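Local atomic coordinates of probable M18 family aminopeptidase 1 (Thermotoga maritima, PDB entry 2GLF), a protein that probably acts as a zinc-dependent aminopeptidase of the M18 family, removing residues from the N-termini of peptides, and here carries manganese ions. Residues A[84-97]-A[268-280]. Residues are numbered along the deposited sequence; the frame is centred on the assembly and turned at random.
Sequences RGLNLVVAHIDSPR and KSIGVIFFDKEEI. With MN (manganese (II) ion), chain E; MN (manganese (II) ion), chain F.
Strands 87-92 and 270-275 run side by side in parallel, their axes 4.6 Å apart at closest approach and 17° from exact alignment. The ladder alternates as in parallel strands: Asn-87, Val-89, Ala-91 and Ile-93 give their N-H to the carbonyls of Ser-269, Gly-271, Ile-273 and Phe-275, and Asn-87, Val-89 and Ala-91 accept from Gly-271, Ile-273 and Phe-275. The Ile-273 N to Val-89 O bond is weak, whereas Ile-93 N to Phe-275 O, at 2.7 Å, is the last rung, one residue past His-92.

On one sheet face Val-89 lies alongside Val-272; beyond the strand end, Ile-93 CG2 crosses to Phe-274 CB. On the other face, Leu-88 reaches past Gly-271, its CD2 resting near the glycine carbonyl, to bring CD1 3.9 Å from Ile-273 CD1, while Val-90 CB sits at the edge of the Phe-275 ring.

Asp-94 OD1 takes the Glu-279 N-H at 2.9 Å through its syn lone pair, tying the turn after the second strand to the first; Tyr-119 OH also bonds OD1. His-92 ND1 is directed at Asp-94, with weak bonds to OD2 and backbone O, while NE2 binds one manganese at 2.4 Å. Glu-279 bends at chi2 (-64°) and binds the other manganese through OE2 at 2.0 Å, with OE1 longer at 2.6 Å; its carboxylate plane is 80° from the His-92 ring and Pro-96 CD packs against it. Asp-249 bridges the ions, Asp-326 joining His-92 and His-425 joining Glu-279. Neighbouring parallel strand ends thus lead His-92 and Glu-279 to a two-metal site, as in the zinc exopeptidase clan, manganese standing where zinc is expected.

In the mixed central sheet strands 73-77 and 321-329 flank the pair, and helices 248-263 and 433-449 pack over the Val-89 face.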
ATOM      1  N   ARG A  84      30.337  -8.032  57.898  1.00 27.04           N
ATOM      2  CA  ARG A  84      29.214  -7.178  58.264  1.00 27.56           C
ATOM      3  C   ARG A  84      28.636  -6.516  57.015  1.00 26.85           C
ATOM      4  O   ARG A  84      27.671  -5.754  57.095  1.00 26.45           O
ATOM      5  CB  ARG A  84      29.665  -6.107  59.254  1.00 47.13           C
ATOM      6  CG  ARG A  84      30.415  -6.666  60.439  1.00 50.82           C
ATOM      7  CD  ARG A  84      30.580  -5.621  61.518  1.00 59.37           C
ATOM      8  NE  ARG A  84      29.300  -5.241  62.107  1.00 64.19           N
ATOM      9  CZ  ARG A  84      28.461  -6.095  62.686  1.00 69.04           C
ATOM     10  NH1 ARG A  84      28.760  -7.386  62.750  1.00 69.31           N
ATOM     11  NH2 ARG A  84      27.327  -5.655  63.213  1.00 70.92           N
ATOM     12  N   GLY A  85      29.234  -6.822  55.863  1.00 26.45           N
ATOM     13  CA  GLY A  85      28.787  -6.257  54.602  1.00 25.35           C
ATOM     14  C   GLY A  85      29.275  -4.832  54.445  1.00 25.16           C
ATOM     15  O   GLY A  85      29.918  -4.287  55.344  1.00 25.65           O
ATOM     16  N   LEU A  86      28.989  -4.221  53.304  1.00 21.40           N
ATOM     17  CA  LEU A  86      29.401  -2.842  53.089  1.00 19.79           C
ATOM     18  C   LEU A  86      28.370  -2.077  52.284  1.00 19.60           C
ATOM     19  O   LEU A  86      27.463  -2.669  51.699  1.00 19.25           O
ATOM     20  CB  LEU A  86      30.781  -2.771  52.411  1.00 17.38           C
ATOM     21  CG  LEU A  86      31.181  -3.582  51.174  1.00 15.55           C
ATOM     22  CD1 LEU A  86      32.651  -3.293  50.858  1.00 11.86           C
ATOM     23  CD2 LEU A  86      30.993  -5.075  51.419  1.00 13.41           C
ATOM     24  N   ASN A  87      28.490  -0.755  52.295  1.00 22.05           N
ATOM     25  CA  ASN A  87      27.583   0.106  51.553  1.00 21.45           C
ATOM     26  C   ASN A  87      28.288   0.569  50.288  1.00 21.35           C
ATOM     27  O   ASN A  87      29.128   1.467  50.318  1.00 21.05           O
ATOM     28  CB  ASN A  87      27.178   1.312  52.400  1.00 15.23           C
ATOM     29  CG  ASN A  87      26.061   0.989  53.374  1.00 16.59           C
ATOM     30  OD1 ASN A  87      25.650  -0.171  53.510  1.00 17.49           O
ATOM     31  ND2 ASN A  87      25.558   2.016  54.056  1.00 15.53           N
ATOM     32  N   LEU A  88      27.949  -0.068  49.173  1.00 22.99           N
ATOM     33  CA  LEU A  88      28.551   0.268  47.896  1.00 22.11           C
ATOM     34  C   LEU A  88      27.597   1.007  46.983  1.00 21.49           C
ATOM     35  O   LEU A  88      26.410   0.699  46.918  1.00 22.43           O
ATOM     36  CB  LEU A  88      28.984  -0.995  47.163  1.00 24.27           C
ATOM     37  CG  LEU A  88      30.026  -1.905  47.783  1.00 24.64           C
ATOM     38  CD1 LEU A  88      30.198  -3.110  46.865  1.00 24.57           C
ATOM     39  CD2 LEU A  88      31.336  -1.155  47.966  1.00 23.05           C
ATOM     40  N   VAL A  89      28.128   1.990  46.281  1.00 13.15           N
ATOM     41  CA  VAL A  89      27.353   2.724  45.303  1.00 13.10           C
ATOM     42  C   VAL A  89      28.178   2.442  44.044  1.00 13.16           C
ATOM     43  O   VAL A  89      29.404   2.603  44.049  1.00 13.82           O
ATOM     44  CB  VAL A  89      27.304   4.229  45.641  1.00 18.45           C
ATOM     45  CG1 VAL A  89      28.700   4.748  45.863  1.00 19.27           C
ATOM     46  CG2 VAL A  89      26.622   4.997  44.530  1.00 18.74           C
ATOM     47  N   VAL A  90      27.529   1.969  42.984  1.00 16.13           N
ATOM     48  CA  VAL A  90      28.249   1.643  41.756  1.00 15.50           C
ATOM     49  C   VAL A  90      27.759   2.412  40.547  1.00 15.38           C
ATOM     50  O   VAL A  90      26.574   2.737  40.444  1.00 16.45           O
ATOM     51  CB  VAL A  90      28.147   0.143  41.440  1.00 17.23           C
ATOM     52  CG1 VAL A  90      28.731  -0.654  42.578  1.00 17.59           C
ATOM     53  CG2 VAL A  90      26.694  -0.245  41.210  1.00 16.54           C
ATOM     54  N   ALA A  91      28.681   2.692  39.632  1.00  9.46           N
ATOM     55  CA  ALA A  91      28.360   3.415  38.408  1.00  9.46           C
ATOM     56  C   ALA A  91      29.264   2.972  37.260  1.00  9.46           C
ATOM     57  O   ALA A  91      30.173   2.162  37.450  1.00  9.46           O
ATOM     58  CB  ALA A  91      28.501   4.908  38.637  1.00  1.76           C
ATOM     59  N   HIS A  92      29.001   3.489  36.064  1.00  9.29           N
ATOM     60  CA  HIS A  92      29.815   3.154  34.904  1.00  9.33           C
ATOM     61  C   HIS A  92      30.457   4.419  34.346  1.00  9.51           C
ATOM     62  O   HIS A  92      29.880   5.505  34.408  1.00  9.46           O
ATOM     63  CB  HIS A  92      28.979   2.424  33.836  1.00 13.57           C
ATOM     64  CG  HIS A  92      27.956   3.274  33.144  1.00 14.27           C
ATOM     65  ND1 HIS A  92      28.228   3.970  31.983  1.00 16.58           N
ATOM     66  CD2 HIS A  92      26.639   3.470  33.399  1.00 14.89           C
ATOM     67  CE1 HIS A  92      27.122   4.553  31.551  1.00 16.43           C
ATOM     68  NE2 HIS A  92      26.143   4.265  32.391  1.00 15.74           N
ATOM     69  N   ILE A  93      31.669   4.281  33.825  1.00  9.30           N
ATOM     70  CA  ILE A  93      32.376   5.429  33.303  1.00  9.26           C
ATOM     71  C   ILE A  93      32.550   5.415  31.792  1.00  9.42           C
ATOM     72  O   ILE A  93      33.268   6.249  31.242  1.00  9.34           O
ATOM     73  CB  ILE A  93      33.751   5.590  33.995  1.00  9.49           C
ATOM     74  CG1 ILE A  93      34.544   4.288  33.915  1.00  9.49           C
ATOM     75  CG2 ILE A  93      33.553   5.985  35.447  1.00  9.49           C
ATOM     76  CD1 ILE A  93      35.905   4.380  34.557  1.00  9.58           C
ATOM     77  N   ASP A  94      31.896   4.479  31.113  1.00  8.51           N
ATOM     78  CA  ASP A  94      31.975   4.451  29.658  1.00 10.22           C
ATOM     79  C   ASP A  94      30.758   5.231  29.146  1.00 11.43           C
ATOM     80  O   ASP A  94      29.717   5.260  29.806  1.00 11.75           O
ATOM     81  CB  ASP A  94      31.938   3.016  29.130  1.00 19.59           C
ATOM     82  CG  ASP A  94      30.651   2.301  29.470  1.00 22.87           C
ATOM     83  OD1 ASP A  94      30.067   1.671  28.561  1.00 25.20           O
ATOM     84  OD2 ASP A  94      30.224   2.366  30.647  1.00 28.56           O
ATOM     85  N   SER A  95      30.888   5.872  27.988  1.00 19.64           N
ATOM     86  CA  SER A  95      29.788   6.647  27.417  1.00 20.36           C
ATOM     87  C   SER A  95      29.690   6.467  25.913  1.00 20.08           C
ATOM     88  O   SER A  95      30.693   6.214  25.248  1.00 19.98           O
ATOM     89  CB  SER A  95      29.976   8.135  27.705  1.00 20.48           C
ATOM     90  OG  SER A  95      29.766   8.423  29.069  1.00 23.20           O
ATOM     91  N   PRO A  96      28.473   6.584  25.353  1.00 14.40           N
ATOM     92  CA  PRO A  96      28.369   6.421  23.902  1.00 14.05           C
ATOM     93  C   PRO A  96      29.431   7.290  23.217  1.00 13.80           C
ATOM     94  O   PRO A  96      29.710   8.417  23.646  1.00 13.52           O
ATOM     95  CB  PRO A  96      26.937   6.864  23.622  1.00 17.76           C
ATOM     96  CG  PRO A  96      26.205   6.317  24.821  1.00 17.20           C
ATOM     97  CD  PRO A  96      27.135   6.703  25.967  1.00 17.65           C
ATOM     98  N   ARG A  97      30.034   6.750  22.166  1.00 21.20           N
ATOM     99  CA  ARG A  97      31.085   7.454  21.443  1.00 20.87           C
ATOM    100  C   ARG A  97      31.246   6.840  20.059  1.00 21.59           C
ATOM    101  O   ARG A  97      30.353   6.155  19.556  1.00 21.15           O
ATOM    102  CB  ARG A  97      32.399   7.297  22.203  1.00 18.56           C
ATOM    103  CG  ARG A  97      32.732   5.830  22.505  1.00 19.39           C
ATOM    104  CD  ARG A  97      33.978   5.698  23.358  1.00 20.03           C
ATOM    105  NE  ARG A  97      33.853   4.673  24.398  1.00 19.12           N
ATOM    106  CZ  ARG A  97      34.064   3.372  24.216  1.00 23.40           C
ATOM    107  NH1 ARG A  97      34.418   2.907  23.024  1.00 21.86           N
ATOM    108  NH2 ARG A  97      33.920   2.532  25.234  1.00 27.94           N
ATOM    109  N   LYS A 268      30.059   1.500  58.804  1.00 30.34           N
ATOM    110  CA  LYS A 268      30.182   0.172  58.222  1.00 29.07           C
ATOM    111  C   LYS A 268      31.074   0.367  56.990  1.00 27.98           C
ATOM    112  O   LYS A 268      31.051   1.431  56.379  1.00 27.93           O
ATOM    113  CB  LYS A 268      28.778  -0.290  57.827  1.00 35.82           C
ATOM    114  CG  LYS A 268      28.669  -1.569  57.029  1.00 36.41           C
ATOM    115  CD  LYS A 268      27.210  -1.788  56.633  1.00 34.34           C
ATOM    116  CE  LYS A 268      27.008  -3.110  55.919  1.00 33.59           C
ATOM    117  NZ  LYS A 268      25.590  -3.331  55.509  1.00 35.47           N
ATOM    118  N   SER A 269      31.874  -0.626  56.628  1.00 20.97           N
ATOM    119  CA  SER A 269      32.728  -0.473  55.454  1.00 19.74           C
ATOM    120  C   SER A 269      31.914   0.072  54.285  1.00 19.08           C
ATOM    121  O   SER A 269      30.750  -0.289  54.109  1.00 19.87           O
ATOM    122  CB  SER A 269      33.337  -1.818  55.039  1.00 38.67           C
ATOM    123  OG  SER A 269      34.346  -2.251  55.934  1.00 39.58           O
ATOM    124  N   ILE A 270      32.520   0.944  53.487  1.00 22.80           N
ATOM    125  CA  ILE A 270      31.838   1.501  52.325  1.00 20.17           C
ATOM    126  C   ILE A 270      32.761   1.441  51.115  1.00 20.08           C
ATOM    127  O   ILE A 270      33.938   1.117  51.240  1.00 21.02           O
ATOM    128  CB  ILE A 270      31.435   2.964  52.545  1.00  4.62           C
ATOM    129  CG1 ILE A 270      32.686   3.830  52.709  1.00  4.62           C
ATOM    130  CG2 ILE A 270      30.519   3.069  53.745  1.00  4.62           C
ATOM    131  CD1 ILE A 270      32.427   5.327  52.676  1.00  4.62           C
ATOM    132  N   GLY A 271      32.227   1.759  49.945  1.00 17.91           N
ATOM    133  CA  GLY A 271      33.047   1.725  48.751  1.00 17.34           C
ATOM    134  C   GLY A 271      32.297   2.089  47.487  1.00 17.11           C
ATOM    135  O   GLY A 271      31.062   2.139  47.477  1.00 16.95           O
ATOM    136  N   VAL A 272      33.050   2.346  46.421  1.00 18.81           N
ATOM    137  CA  VAL A 272      32.480   2.703  45.129  1.00 18.36           C
ATOM    138  C   VAL A 272      33.209   1.959  44.013  1.00 18.83           C
ATOM    139  O   VAL A 272      34.434   1.920  43.986  1.00 19.60           O
ATOM    140  CB  VAL A 272      32.602   4.216  44.845  1.00  5.94           C
ATOM    141  CG1 VAL A 272      31.940   4.532  43.529  1.00  5.94           C
ATOM    142  CG2 VAL A 272      31.952   5.028  45.958  1.00  5.94           C
ATOM    143  N   ILE A 273      32.459   1.365  43.094  1.00 21.48           N
ATOM    144  CA  ILE A 273      33.067   0.651  41.978  1.00 21.03           C
ATOM    145  C   ILE A 273      32.661   1.314  40.662  1.00 21.20           C
ATOM    146  O   ILE A 273      31.499   1.663  40.455  1.00 21.10           O
ATOM    147  CB  ILE A 273      32.645  -0.810  41.978  1.00 20.04           C
ATOM    148  CG1 ILE A 273      32.963  -1.414  43.339  1.00 18.25           C
ATOM    149  CG2 ILE A 273      33.399  -1.579  40.909  1.00 19.56           C
ATOM    150  CD1 ILE A 273      32.308  -2.746  43.555  1.00 18.51           C
ATOM    151  N   PHE A 274      33.636   1.491  39.779  1.00 15.26           N
ATOM    152  CA  PHE A 274      33.408   2.138  38.498  1.00 15.52           C
ATOM    153  C   PHE A 274      33.644   1.172  37.350  1.00 15.23           C
ATOM    154  O   PHE A 274      34.774   0.735  37.128  1.00 14.73           O
ATOM    155  CB  PHE A 274      34.348   3.329  38.379  1.00 20.47           C
ATOM    156  CG  PHE A 274      34.125   4.382  39.428  1.00 23.42           C
ATOM    157  CD1 PHE A 274      35.195   4.953  40.091  1.00 26.77           C
ATOM    158  CD2 PHE A 274      32.847   4.834  39.719  1.00 28.81           C
ATOM    159  CE1 PHE A 274      34.993   5.967  41.026  1.00 30.53           C
ATOM    160  CE2 PHE A 274      32.642   5.845  40.649  1.00 28.44           C
ATOM    161  CZ  PHE A 274      33.717   6.412  41.304  1.00 26.42           C
ATOM    162  N   PHE A 275      32.587   0.843  36.610  1.00 31.26           N
ATOM    163  CA  PHE A 275      32.720  -0.093  35.499  1.00 30.53           C
ATOM    164  C   PHE A 275      32.754   0.533  34.120  1.00 30.22           C
ATOM    165  O   PHE A 275      32.383   1.686  33.928  1.00 30.81           O
ATOM    166  CB  PHE A 275      31.600  -1.130  35.536  1.00 12.21           C
ATOM    167  CG  PHE A 275      31.593  -1.967  36.781  1.00 12.21           C
ATOM    168  CD1 PHE A 275      30.829  -1.592  37.882  1.00 12.21           C
ATOM    169  CD2 PHE A 275      32.348  -3.136  36.852  1.00 12.21           C
ATOM    170  CE1 PHE A 275      30.813  -2.372  39.036  1.00 13.39           C
ATOM    171  CE2 PHE A 275      32.341  -3.926  38.003  1.00 12.28           C
ATOM    172  CZ  PHE A 275      31.572  -3.546  39.098  1.00 13.10           C
ATOM    173  N   ASP A 276      33.206  -0.267  33.164  1.00 12.99           N
ATOM    174  CA  ASP A 276      33.325   0.116  31.761  1.00 12.99           C
ATOM    175  C   ASP A 276      32.444  -0.893  31.005  1.00 12.99           C
ATOM    176  O   ASP A 276      32.058  -1.915  31.571  1.00 12.99           O
ATOM    177  CB  ASP A 276      34.824   0.033  31.378  1.00 15.76           C
ATOM    178  CG  ASP A 276      35.083  -0.211  29.886  1.00 18.04           C
ATOM    179  OD1 ASP A 276      35.723  -1.244  29.573  1.00 20.81           O
ATOM    180  OD2 ASP A 276      34.692   0.616  29.027  1.00 19.87           O
ATOM    181  N   LYS A 277      32.082  -0.595  29.762  1.00 12.04           N
ATOM    182  CA  LYS A 277      31.266  -1.517  28.969  1.00 11.43           C
ATOM    183  C   LYS A 277      29.775  -1.620  29.311  1.00 11.87           C
ATOM    184  O   LYS A 277      29.081  -2.456  28.745  1.00 10.59           O
ATOM    185  CB  LYS A 277      31.872  -2.930  29.012  1.00 19.39           C
ATOM    186  CG  LYS A 277      32.871  -3.253  27.906  1.00 18.92           C
ATOM    187  CD  LYS A 277      33.973  -2.217  27.829  1.00 20.91           C
ATOM    188  CE  LYS A 277      35.084  -2.613  26.865  1.00 19.62           C
ATOM    189  NZ  LYS A 277      34.640  -2.627  25.447  1.00 17.89           N
ATOM    190  N   GLU A 278      29.264  -0.796  30.220  1.00 20.90           N
ATOM    191  CA  GLU A 278      27.841  -0.891  30.548  1.00 21.85           C
ATOM    192  C   GLU A 278      26.985  -0.521  29.340  1.00 22.10           C
ATOM    193  O   GLU A 278      25.979  -1.175  29.068  1.00 22.55           O
ATOM    194  CB  GLU A 278      27.481   0.028  31.715  1.00 24.52           C
ATOM    195  CG  GLU A 278      26.586   1.198  31.327  1.00 27.63           C
ATOM    196  CD  GLU A 278      25.121   0.842  31.229  1.00 32.08           C
ATOM    197  OE1 GLU A 278      24.330   1.704  30.775  1.00 35.00           O
ATOM    198  OE2 GLU A 278      24.756  -0.288  31.613  1.00 32.10           O
ATOM    199  N   GLU A 279      27.389   0.536  28.632  1.00 13.65           N
ATOM    200  CA  GLU A 279      26.666   1.014  27.459  1.00 13.09           C
ATOM    201  C   GLU A 279      26.531  -0.017  26.338  1.00 12.83           C
ATOM    202  O   GLU A 279      25.899   0.266  25.325  1.00 12.83           O
ATOM    203  CB  GLU A 279      27.329   2.276  26.892  1.00 10.99           C
ATOM    204  CG  GLU A 279      27.209   3.541  27.746  1.00 10.85           C
ATOM    205  CD  GLU A 279      25.781   4.038  27.910  1.00 10.65           C
ATOM    206  OE1 GLU A 279      24.867   3.508  27.258  1.00 10.65           O
ATOM    207  OE2 GLU A 279      25.570   4.974  28.697  1.00 12.96           O
ATOM    208  N   ILE A 280      27.134  -1.195  26.494  1.00 10.40           N
ATOM    209  CA  ILE A 280      27.017  -2.241  25.475  1.00 10.88           C
ATOM    210  C   ILE A 280      26.561  -3.573  26.066  1.00 11.50           C
ATOM    211  O   ILE A 280      26.624  -4.609  25.402  1.00 11.14           O
ATOM    212  CB  ILE A 280      28.354  -2.460  24.676  1.00  8.68           C
ATOM    213  CG1 ILE A 280      29.530  -2.751  25.613  1.00  8.68           C
ATOM    214  CG2 ILE A 280      28.645  -1.246  23.817  1.00  8.68           C
ATOM    215  CD1 ILE A 280      29.604  -4.193  26.118  1.00  8.68           C
TER
HETATM  216 MN    MN E5001      23.807   4.953  32.212  1.00 17.51          MN
HETATM  217 MN    MN F5002      23.541   5.115  28.883  1.00 19.73          MN
HETATM  218  O   HOH W   1      21.743   6.098  32.184  1.00 24.06           O